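Local coordinates for GCN5-related N-acetyltransferase (Streptococcus suis, PDB 3G3S), which probably transfers an acetyl group from acetyl-coenzyme A to an amine, as a member of the GCN5-related N-acetyltransferase family whose own substrate is not established, at residues F97-T102 against K241-Y246; L217-D222 against L235-D240; S51-L56 against N72-P77. One frame throughout, in Å; residues are numbered along the deposited sequence.

Contact 1: F97-T102 against K241-Y246; sequences FTRYAT and KAYQAY. With EDO (1,2-ethanediol), chain F.
Lys241 enters the antiparallel pairing of strands 94-102 and 239-248 through its backbone, its O accepting the N-H of Ala101 at 2.9 Å. On the next residue the side chain turns to the other face of the sheet, where Ala242 CB lies 3.6 Å from Thr98 CG2 and also meets CE2 of the Tyr100 ring. Tyr243 contributes more to the contact than any other residue. Its N and O bond the O and N of Arg99, and its ring, raised from the strand by a chi1 of 71° that sets CG between the backbone N and the carbonyl carbon, runs beside the arginine in the same direction. Arg99 CB sits over one ring face, 3.8 Å from the centroid, while the arginine chain bends at chi3 (57°) to bring NE to Tyr243 OH at 2.8 Å, the hydroxyl lying close to the guanidinium plane. Gln244, on the face of Ala242, hydrogen-bonds through its amide to Ser83 and Gln80. Ala245 closes a second hydrogen-bonded pair with Phe97 and places CB over one face of that ring, 4.0 Å from its centroid, with Arg99 CD alongside at 3.8 Å. Asp222 accepts a hydrogen bond from the Tyr243 hydroxyl and forms a salt bridge with Arg99 NH2, which also donates to O2 of an ethanediol, 3.0 Å away. The guanidinium is thus restrained at NE and NH2, Tyr243 OH bridging to Asp222.

Contact 2: L217-D222 against L235-D240; sequences LYPSWD and LGYELD
The strand-helix-strand stretch that closes the C-terminal half of this acetyltransferase fold brings the end of helix 226-235 and the turn after it back against strand 218-223, and Tyr237 is the main side chain bridging the two. Its hydroxyl donates to Pro219 O, only 2.5 Å away. The bond is short but reaches the carbonyl at an angle: the C=O...OH angle is 130°, and the hydroxyl stands above the carbonyl plane. Pro219 adds its own ring to the same spot, with CB 3.6 Å from Tyr237 OH.

Trp221 approaches the tyrosine from over one face. Its CB lies almost exactly above the ring centre, 3.7 Å from the centroid, and because CG is set anti to the backbone N (chi1 -163°) the indole runs on past the ring at about a right angle. The two aromatic systems therefore meet obliquely, their planes 43° apart, with Trp221 CE3 3.8 Å from Tyr237 CE2. Farther out, CZ3 of the indole touches Leu235 CD1 at 3.6 Å. Gly236, with positive phi, is the first residue to leave helical angles, in a Schellman motif, after which the chain turns and Tyr237 faces the strand. At the edge of the tyrosine ring, close to its plane, Tyr218 OH comes within 3.8 Å of Tyr237 CE1, the two side chains running antiparallel alongside one another; that hydroxyl is hydrogen-bonded to Thr106. The indole NE1 bonds Ser228 on the same helix. Ile209 of helix 200-214 touches both Pro219 and Tyr237, and Phe108 meets the Tyr237 ring edge-to-face.

Contact 3: S51-L56 against N72-P77; sequences SFFGFL and NIILVP. With EDO (1,2-ethanediol), chain H.
Asn72 O receives the N-H of Phe52 at 2.8 Å, opening a run of five backbone bonds between parallel strands 52-58 and 73-77. The same oxygen is approached by Ser51 CA, 3.3 Å away in a CA-H...O contact, and lies at the edge of the Phe52 ring. The ladder continues through Phe52 O, Gly54 N and O, and Leu56 N, ending in a nearly straight bond to Val76 O (176°). Phe53 and Ile74 lie side by side on one face of the sheet. Ile74 CB is over a face of the phenyl ring, 4.2 Å from its centroid, and CG1, set beside the backbone N (chi1 -59°), carries CD1 to within 3.7 Å of Phe53 CZ. Two residues on, Phe55 and Val76 likewise lie side by side, CD2 of the ring meeting Val76 CB at 3.6 Å. On the reverse face Ile73 extends CD1 across the backbone of Gly54, 3.8 Å from its N, and packs CG1 on Phe52 CB. The pair forms the two strands of a beta-alpha-beta crossover through helix 62-68. Leu56 and Pro77 rest on Trp82 of helix 80-90, Phe53 and Phe55 bond through their backbones to strand 42-48, and Leu75 is backbone-bonded to Tyr246 of strand 239-248.

All three contacts reach one mixed sheet. Contacts 2 and 3 are buried and lie on opposite sides of the chain's centre, whereas contact 1, in the middle of the sheet, is only partly buried. Contacts 1 and 3 are strand ladders, antiparallel and parallel respectively, joined through neighbouring strands 73-77 and 239-248; contact 2 instead rests on side chains, with a single hydrogen bond across its segments. Strand 239-248 serves both contacts 1 and 2, which also meet through Thr102 OG1 and Trp221 O. Charge gathers in contact 1, around Arg99, whose guanidinium packs on Phe53 and Ile74 of the otherwise apolar side-chain face of contact 3.

Contact 1: F97-T102 against K241-Y246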
loop_
_atom_site.group_PDB
_atom_site.type_symbol
_atom_site.label_atom_id
_atom_site.label_comp_id
_atom_site.label_asym_id
_atom_site.label_seq_id
_atom_site.Cartn_x
_atom_site.Cartn_y
_atom_site.Cartn_z
ATOM N N PHE A 97 -31.739 -4.762 -1.979
ATOM C CA PHE A 97 -31.708 -4.200 -3.334
ATOM C C PHE A 97 -30.455 -4.674 -4.059
ATOM O O PHE A 97 -29.599 -5.326 -3.453
ATOM C CB PHE A 97 -31.835 -2.657 -3.332
ATOM C CG PHE A 97 -30.650 -1.934 -2.758
ATOM C CD1 PHE A 97 -30.479 -1.833 -1.403
ATOM C CD2 PHE A 97 -29.714 -1.339 -3.575
ATOM C CE1 PHE A 97 -29.429 -1.158 -0.881
ATOM C CE2 PHE A 97 -28.635 -0.680 -3.056
ATOM C CZ PHE A 97 -28.483 -0.589 -1.697
ATOM N N THR A 98 -30.378 -4.355 -5.354
ATOM C CA THR A 98 -29.306 -4.798 -6.229
ATOM C C THR A 98 -28.475 -3.657 -6.746
ATOM O O THR A 98 -29.014 -2.637 -7.172
ATOM C CB THR A 98 -29.864 -5.559 -7.451
ATOM O OG1 THR A 98 -30.635 -6.677 -6.983
ATOM C CG2 THR A 98 -28.733 -6.067 -8.368
ATOM N N ARG A 99 -27.158 -3.815 -6.617
ATOM C CA ARG A 99 -26.180 -2.872 -7.134
ATOM C C ARG A 99 -25.472 -3.618 -8.249
ATOM O O ARG A 99 -25.614 -4.843 -8.368
ATOM C CB ARG A 99 -25.204 -2.412 -6.061
ATOM C CG ARG A 99 -25.821 -1.455 -5.046
ATOM C CD ARG A 99 -24.824 -1.050 -3.952
ATOM N NE ARG A 99 -23.597 -0.443 -4.480
ATOM C CZ ARG A 99 -23.333 0.848 -4.525
ATOM N NH1 ARG A 99 -24.206 1.748 -4.114
ATOM N NH2 ARG A 99 -22.178 1.254 -5.003
ATOM N N TYR A 100 -24.737 -2.868 -9.073
ATOM C CA TYR A 100 -24.093 -3.428 -10.251
ATOM C C TYR A 100 -22.608 -3.078 -10.278
ATOM O O TYR A 100 -22.226 -1.921 -10.412
ATOM C CB TYR A 100 -24.822 -2.933 -11.528
ATOM C CG TYR A 100 -26.309 -3.298 -11.491
ATOM C CD1 TYR A 100 -27.214 -2.465 -10.865
ATOM C CD2 TYR A 100 -26.797 -4.498 -12.045
ATOM C CE1 TYR A 100 -28.567 -2.783 -10.769
ATOM C CE2 TYR A 100 -28.165 -4.819 -11.959
ATOM C CZ TYR A 100 -29.030 -3.952 -11.302
ATOM O OH TYR A 100 -30.367 -4.202 -11.208
ATOM N N ALA A 101 -21.782 -4.109 -10.156
ATOM C CA ALA A 101 -20.363 -3.963 -10.200
ATOM C C ALA A 101 -19.978 -3.859 -11.675
ATOM O O ALA A 101 -20.637 -4.435 -12.520
ATOM C CB ALA A 101 -19.713 -5.168 -9.600
ATOM N N THR A 102 -18.896 -3.169 -11.940
ATOM C CA THR A 102 -18.372 -3.062 -13.306
ATOM C C THR A 102 -16.971 -3.674 -13.322
ATOM O O THR A 102 -16.318 -3.813 -12.290
ATOM C CB THR A 102 -18.367 -1.592 -13.812
ATOM O OG1 THR A 102 -17.385 -0.815 -13.108
ATOM C CG2 THR A 102 -19.775 -0.951 -13.664
ATOM N N LYS A 241 -21.222 -7.870 -12.657
ATOM C CA LYS A 241 -22.376 -8.621 -12.205
ATOM C C LYS A 241 -23.208 -7.772 -11.262
ATOM O O LYS A 241 -22.707 -6.829 -10.626
ATOM C CB LYS A 241 -21.984 -9.925 -11.467
ATOM C CG LYS A 241 -21.119 -9.719 -10.223
ATOM C CD LYS A 241 -20.907 -10.991 -9.388
ATOM C CE LYS A 241 -22.125 -11.296 -8.479
ATOM N NZ LYS A 241 -21.903 -12.374 -7.442
ATOM N N ALA A 242 -24.479 -8.143 -11.196
ATOM C CA ALA A 242 -25.417 -7.586 -10.275
ATOM C C ALA A 242 -25.041 -8.215 -8.945
ATOM O O ALA A 242 -24.580 -9.347 -8.930
ATOM C CB ALA A 242 -26.818 -8.005 -10.662
ATOM N N TYR A 243 -25.170 -7.482 -7.854
ATOM C CA TYR A 243 -24.866 -8.069 -6.557
ATOM C C TYR A 243 -25.837 -7.581 -5.474
ATOM O O TYR A 243 -26.460 -6.535 -5.623
ATOM C CB TYR A 243 -23.404 -7.817 -6.190
ATOM C CG TYR A 243 -23.009 -6.411 -5.823
ATOM C CD1 TYR A 243 -23.193 -5.941 -4.549
ATOM C CD2 TYR A 243 -22.344 -5.577 -6.718
ATOM C CE1 TYR A 243 -22.813 -4.689 -4.201
ATOM C CE2 TYR A 243 -21.948 -4.292 -6.346
ATOM C CZ TYR A 243 -22.193 -3.874 -5.078
ATOM O OH TYR A 243 -21.810 -2.644 -4.640
ATOM N N GLN A 244 -25.973 -8.374 -4.413
ATOM C CA GLN A 244 -26.864 -8.053 -3.305
ATOM C C GLN A 244 -26.341 -6.976 -2.355
ATOM O O GLN A 244 -25.182 -6.994 -1.947
ATOM C CB GLN A 244 -27.151 -9.304 -2.445
ATOM C CG GLN A 244 -27.847 -10.470 -3.193
ATOM C CD GLN A 244 -28.304 -11.599 -2.272
ATOM O OE1 GLN A 244 -28.280 -11.471 -1.038
ATOM N NE2 GLN A 244 -28.729 -12.720 -2.875
ATOM N N ALA A 245 -27.235 -6.079 -1.956
ATOM C CA ALA A 245 -26.922 -5.023 -0.995
ATOM C C ALA A 245 -28.140 -4.797 -0.113
ATOM O O ALA A 245 -29.278 -5.156 -0.501
ATOM C CB ALA A 245 -26.493 -3.698 -1.712
ATOM N N TYR A 246 -27.873 -4.228 1.065
ATOM C CA TYR A 246 -28.891 -3.891 2.056
ATOM C C TYR A 246 -28.650 -2.518 2.669
ATOM O O TYR A 246 -27.513 -2.089 2.800
ATOM C CB TYR A 246 -28.908 -4.920 3.203
ATOM C CG TYR A 246 -29.280 -6.330 2.816
ATOM C CD1 TYR A 246 -28.314 -7.242 2.383
ATOM C CD2 TYR A 246 -30.588 -6.770 2.912
ATOM C CE1 TYR A 246 -28.639 -8.531 2.061
ATOM C CE2 TYR A 246 -30.923 -8.062 2.580
ATOM C CZ TYR A 246 -29.956 -8.932 2.135
ATOM O OH TYR A 246 -30.335 -10.203 1.796
HETATM C C1 EDO F . -19.815 5.264 -3.838
HETATM O O1 EDO F . -20.919 5.807 -4.571
HETATM C C2 EDO F . -19.613 3.790 -4.159
HETATM O O2 EDO F . -20.179 3.472 -5.436
#

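Contact 2: L217-D222 against L235-D240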
loop_
_atom_site.group_PDB
_atom_site.type_symbol
_atom_site.label_atom_id
_atom_site.label_comp_id
_atom_site.label_asym_id
_atom_site.label_seq_id
_atom_site.Cartn_x
_atom_site.Cartn_y
_atom_site.Cartn_z
ATOM N N LEU A 217 -4.472 7.381 -12.501
ATOM C CA LEU A 217 -5.384 6.787 -11.535
ATOM C C LEU A 217 -6.481 6.027 -12.255
ATOM O O LEU A 217 -6.909 6.439 -13.329
ATOM C CB LEU A 217 -6.019 7.891 -10.688
ATOM C CG LEU A 217 -5.031 8.774 -9.935
ATOM C CD1 LEU A 217 -5.740 9.927 -9.289
ATOM C CD2 LEU A 217 -4.269 7.950 -8.921
ATOM N N TYR A 218 -6.906 4.890 -11.713
ATOM C CA TYR A 218 -8.039 4.173 -12.287
ATOM C C TYR A 218 -9.317 4.739 -11.690
ATOM O O TYR A 218 -9.440 4.803 -10.448
ATOM C CB TYR A 218 -7.993 2.672 -12.027
ATOM C CG TYR A 218 -9.232 1.995 -12.539
ATOM C CD1 TYR A 218 -9.446 1.866 -13.901
ATOM C CD2 TYR A 218 -10.232 1.523 -11.675
ATOM C CE1 TYR A 218 -10.595 1.286 -14.402
ATOM C CE2 TYR A 218 -11.386 0.921 -12.182
ATOM C CZ TYR A 218 -11.551 0.811 -13.565
ATOM O OH TYR A 218 -12.670 0.233 -14.098
ATOM N N PRO A 219 -10.244 5.232 -12.536
ATOM C CA PRO A 219 -11.532 5.726 -12.069
ATOM C C PRO A 219 -12.549 4.595 -11.995
ATOM O O PRO A 219 -13.082 4.136 -12.999
ATOM C CB PRO A 219 -11.914 6.753 -13.134
ATOM C CG PRO A 219 -11.256 6.251 -14.381
ATOM C CD PRO A 219 -10.090 5.419 -13.998
ATOM N N SER A 220 -12.801 4.105 -10.785
ATOM C CA SER A 220 -13.758 2.997 -10.612
ATOM C C SER A 220 -15.210 3.414 -10.551
ATOM O O SER A 220 -15.536 4.475 -9.983
ATOM C CB SER A 220 -13.468 2.268 -9.284
ATOM O OG SER A 220 -14.437 1.285 -9.027
ATOM N N TRP A 221 -16.086 2.562 -11.069
ATOM C CA TRP A 221 -17.536 2.774 -10.990
ATOM C C TRP A 221 -18.222 1.543 -10.393
ATOM O O TRP A 221 -18.001 0.408 -10.836
ATOM C CB TRP A 221 -18.121 3.036 -12.367
ATOM C CG TRP A 221 -19.484 3.640 -12.387
ATOM C CD1 TRP A 221 -20.671 3.024 -12.110
ATOM C CD2 TRP A 221 -19.814 4.966 -12.781
ATOM N NE1 TRP A 221 -21.717 3.887 -12.284
ATOM C CE2 TRP A 221 -21.230 5.091 -12.700
ATOM C CE3 TRP A 221 -19.058 6.073 -13.182
ATOM C CZ2 TRP A 221 -21.894 6.281 -12.978
ATOM C CZ3 TRP A 221 -19.731 7.267 -13.473
ATOM C CH2 TRP A 221 -21.136 7.351 -13.369
ATOM N N ASP A 222 -19.052 1.766 -9.383
ATOM C CA ASP A 222 -19.835 0.708 -8.791
ATOM C C ASP A 222 -21.247 1.311 -8.741
ATOM O O ASP A 222 -21.513 2.249 -8.004
ATOM C CB ASP A 222 -19.296 0.327 -7.426
ATOM C CG ASP A 222 -19.772 -1.002 -6.954
ATOM O OD1 ASP A 222 -19.438 -2.034 -7.560
ATOM O OD2 ASP A 222 -20.409 -1.022 -5.862
ATOM N N LEU A 235 -20.159 5.747 -20.517
ATOM C CA LEU A 235 -18.807 6.249 -20.255
ATOM C C LEU A 235 -17.721 5.238 -20.557
ATOM O O LEU A 235 -16.548 5.555 -20.447
ATOM C CB LEU A 235 -18.686 6.724 -18.806
ATOM C CG LEU A 235 -19.563 7.934 -18.452
ATOM C CD1 LEU A 235 -19.611 8.117 -16.964
ATOM C CD2 LEU A 235 -19.073 9.214 -19.132
ATOM N N GLY A 236 -18.107 4.007 -20.870
ATOM C CA GLY A 236 -17.155 2.964 -21.268
ATOM C C GLY A 236 -17.046 1.775 -20.359
ATOM O O GLY A 236 -16.372 0.819 -20.702
ATOM N N TYR A 237 -17.679 1.825 -19.188
ATOM C CA TYR A 237 -17.608 0.699 -18.267
ATOM C C TYR A 237 -18.455 -0.461 -18.782
ATOM O O TYR A 237 -19.393 -0.271 -19.566
ATOM C CB TYR A 237 -18.056 1.127 -16.855
ATOM C CG TYR A 237 -17.213 2.211 -16.239
ATOM C CD1 TYR A 237 -16.081 1.891 -15.514
ATOM C CD2 TYR A 237 -17.560 3.548 -16.341
ATOM C CE1 TYR A 237 -15.289 2.861 -14.971
ATOM C CE2 TYR A 237 -16.796 4.530 -15.751
ATOM C CZ TYR A 237 -15.665 4.183 -15.037
ATOM O OH TYR A 237 -14.845 5.147 -14.486
ATOM N N GLU A 238 -18.112 -1.671 -18.370
ATOM C CA GLU A 238 -18.888 -2.844 -18.715
ATOM C C GLU A 238 -19.286 -3.534 -17.437
ATOM O O GLU A 238 -18.504 -3.610 -16.481
ATOM C CB GLU A 238 -18.102 -3.808 -19.583
ATOM C CG GLU A 238 -17.878 -3.267 -20.982
ATOM C CD GLU A 238 -17.107 -4.214 -21.866
ATOM O OE1 GLU A 238 -16.948 -5.393 -21.484
ATOM O OE2 GLU A 238 -16.664 -3.764 -22.954
ATOM N N LEU A 239 -20.505 -4.043 -17.439
ATOM C CA LEU A 239 -21.064 -4.746 -16.300
ATOM C C LEU A 239 -20.240 -5.981 -15.962
ATOM O O LEU A 239 -19.802 -6.708 -16.869
ATOM C CB LEU A 239 -22.489 -5.189 -16.618
ATOM C CG LEU A 239 -23.192 -6.096 -15.605
ATOM C CD1 LEU A 239 -23.547 -5.364 -14.303
ATOM C CD2 LEU A 239 -24.457 -6.690 -16.239
ATOM N N ASP A 240 -19.998 -6.179 -14.665
ATOM C CA ASP A 240 -19.364 -7.377 -14.147
ATOM C C ASP A 240 -20.543 -8.250 -13.726
ATOM O O ASP A 240 -20.878 -9.227 -14.391
ATOM C CB ASP A 240 -18.430 -7.040 -12.975
ATOM C CG ASP A 240 -17.832 -8.288 -12.293
ATOM O OD1 ASP A 240 -18.074 -9.417 -12.771
ATOM O OD2 ASP A 240 -17.090 -8.129 -11.287
#

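Contact 3: S51-L56 against N72-P77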
loop_
_atom_site.group_PDB
_atom_site.type_symbol
_atom_site.label_atom_id
_atom_site.label_comp_id
_atom_site.label_asym_id
_atom_site.label_seq_id
_atom_site.Cartn_x
_atom_site.Cartn_y
_atom_site.Cartn_z
ATOM N N SER A 51 -21.978 9.015 4.996
ATOM C CA SER A 51 -22.599 7.812 4.463
ATOM C C SER A 51 -21.511 6.726 4.567
ATOM O O SER A 51 -20.326 7.048 4.685
ATOM C CB SER A 51 -23.075 7.996 3.032
ATOM O OG SER A 51 -21.983 7.955 2.178
ATOM N N PHE A 52 -21.909 5.458 4.551
ATOM C CA PHE A 52 -21.000 4.352 4.764
ATOM C C PHE A 52 -21.260 3.150 3.908
ATOM O O PHE A 52 -22.377 2.933 3.407
ATOM C CB PHE A 52 -21.178 3.807 6.203
ATOM C CG PHE A 52 -20.805 4.767 7.290
ATOM C CD1 PHE A 52 -21.685 5.776 7.686
ATOM C CD2 PHE A 52 -19.596 4.640 7.956
ATOM C CE1 PHE A 52 -21.330 6.661 8.703
ATOM C CE2 PHE A 52 -19.249 5.523 8.956
ATOM C CZ PHE A 52 -20.114 6.519 9.335
ATOM N N PHE A 53 -20.213 2.348 3.786
ATOM C CA PHE A 53 -20.268 1.004 3.269
ATOM C C PHE A 53 -19.727 0.085 4.332
ATOM O O PHE A 53 -18.733 0.394 4.997
ATOM C CB PHE A 53 -19.416 0.825 2.025
ATOM C CG PHE A 53 -20.112 1.276 0.790
ATOM C CD1 PHE A 53 -20.150 2.623 0.452
ATOM C CD2 PHE A 53 -20.754 0.360 -0.027
ATOM C CE1 PHE A 53 -20.817 3.039 -0.691
ATOM C CE2 PHE A 53 -21.431 0.785 -1.193
ATOM C CZ PHE A 53 -21.458 2.100 -1.512
ATOM N N GLY A 54 -20.329 -1.087 4.392
ATOM C CA GLY A 54 -19.920 -2.165 5.279
ATOM C C GLY A 54 -19.814 -3.406 4.412
ATOM O O GLY A 54 -20.831 -3.946 3.995
ATOM N N PHE A 55 -18.598 -3.804 4.060
ATOM C CA PHE A 55 -18.388 -5.029 3.291
ATOM C C PHE A 55 -18.101 -6.140 4.248
ATOM O O PHE A 55 -17.118 -6.089 4.986
ATOM C CB PHE A 55 -17.237 -4.892 2.323
ATOM C CG PHE A 55 -17.510 -3.934 1.200
ATOM C CD1 PHE A 55 -17.228 -2.584 1.339
ATOM C CD2 PHE A 55 -18.068 -4.392 0.020
ATOM C CE1 PHE A 55 -17.457 -1.712 0.286
ATOM C CE2 PHE A 55 -18.317 -3.513 -1.051
ATOM C CZ PHE A 55 -18.018 -2.191 -0.912
ATOM N N LEU A 56 -18.917 -7.182 4.175
ATOM C CA LEU A 56 -18.873 -8.273 5.156
ATOM C C LEU A 56 -18.320 -9.581 4.606
ATOM O O LEU A 56 -18.946 -10.186 3.774
ATOM C CB LEU A 56 -20.300 -8.488 5.635
ATOM C CG LEU A 56 -20.878 -7.250 6.336
ATOM C CD1 LEU A 56 -22.428 -7.203 6.104
ATOM C CD2 LEU A 56 -20.423 -7.242 7.790
ATOM N N ASN A 72 -25.821 5.533 8.323
ATOM C CA ASN A 72 -26.352 5.678 6.984
ATOM C C ASN A 72 -25.468 4.793 6.097
ATOM O O ASN A 72 -24.552 5.285 5.435
ATOM C CB ASN A 72 -26.273 7.142 6.583
ATOM C CG ASN A 72 -26.779 7.388 5.190
ATOM O OD1 ASN A 72 -27.584 6.606 4.661
ATOM N ND2 ASN A 72 -26.304 8.490 4.566
ATOM N N ILE A 73 -25.767 3.497 6.074
ATOM C CA ILE A 73 -24.853 2.475 5.512
ATOM C C ILE A 73 -25.423 1.535 4.490
ATOM O O ILE A 73 -26.607 1.176 4.562
ATOM C CB ILE A 73 -24.286 1.594 6.706
ATOM C CG1 ILE A 73 -23.126 0.718 6.271
ATOM C CG2 ILE A 73 -25.375 0.734 7.308
ATOM C CD1 ILE A 73 -22.200 0.316 7.378
ATOM N N ILE A 74 -24.596 1.195 3.484
ATOM C CA ILE A 74 -24.913 0.126 2.535
ATOM C C ILE A 74 -24.112 -1.116 3.005
ATOM O O ILE A 74 -22.869 -1.067 3.084
ATOM C CB ILE A 74 -24.607 0.480 1.023
ATOM C CG1 ILE A 74 -25.415 1.729 0.582
ATOM C CG2 ILE A 74 -24.883 -0.748 0.110
ATOM C CD1 ILE A 74 -25.057 2.253 -0.861
ATOM N N LEU A 75 -24.835 -2.182 3.383
ATOM C CA LEU A 75 -24.251 -3.452 3.786
ATOM C C LEU A 75 -24.068 -4.315 2.545
ATOM O O LEU A 75 -25.033 -4.533 1.791
ATOM C CB LEU A 75 -25.175 -4.221 4.721
ATOM C CG LEU A 75 -25.585 -3.526 5.997
ATOM C CD1 LEU A 75 -26.441 -4.475 6.823
ATOM C CD2 LEU A 75 -24.360 -3.118 6.747
ATOM N N VAL A 76 -22.858 -4.821 2.342
ATOM C CA VAL A 76 -22.588 -5.654 1.186
ATOM C C VAL A 76 -22.087 -7.036 1.638
ATOM O O VAL A 76 -20.940 -7.180 2.013
ATOM C CB VAL A 76 -21.583 -5.017 0.213
ATOM C CG1 VAL A 76 -21.448 -5.948 -1.029
ATOM C CG2 VAL A 76 -21.992 -3.569 -0.179
ATOM N N PRO A 77 -22.953 -8.057 1.581
ATOM C CA PRO A 77 -22.560 -9.401 1.965
ATOM C C PRO A 77 -21.666 -10.093 0.935
ATOM O O PRO A 77 -21.979 -10.080 -0.259
ATOM C CB PRO A 77 -23.878 -10.151 2.010
ATOM C CG PRO A 77 -24.782 -9.449 1.122
ATOM C CD PRO A 77 -24.365 -8.005 1.140
HETATM C C1 EDO H . -24.342 -12.116 -1.621
HETATM O O1 EDO H . -23.126 -12.316 -2.331
HETATM C C2 EDO H . -25.288 -13.239 -2.003
HETATM O O2 EDO H . -25.614 -13.059 -3.382
#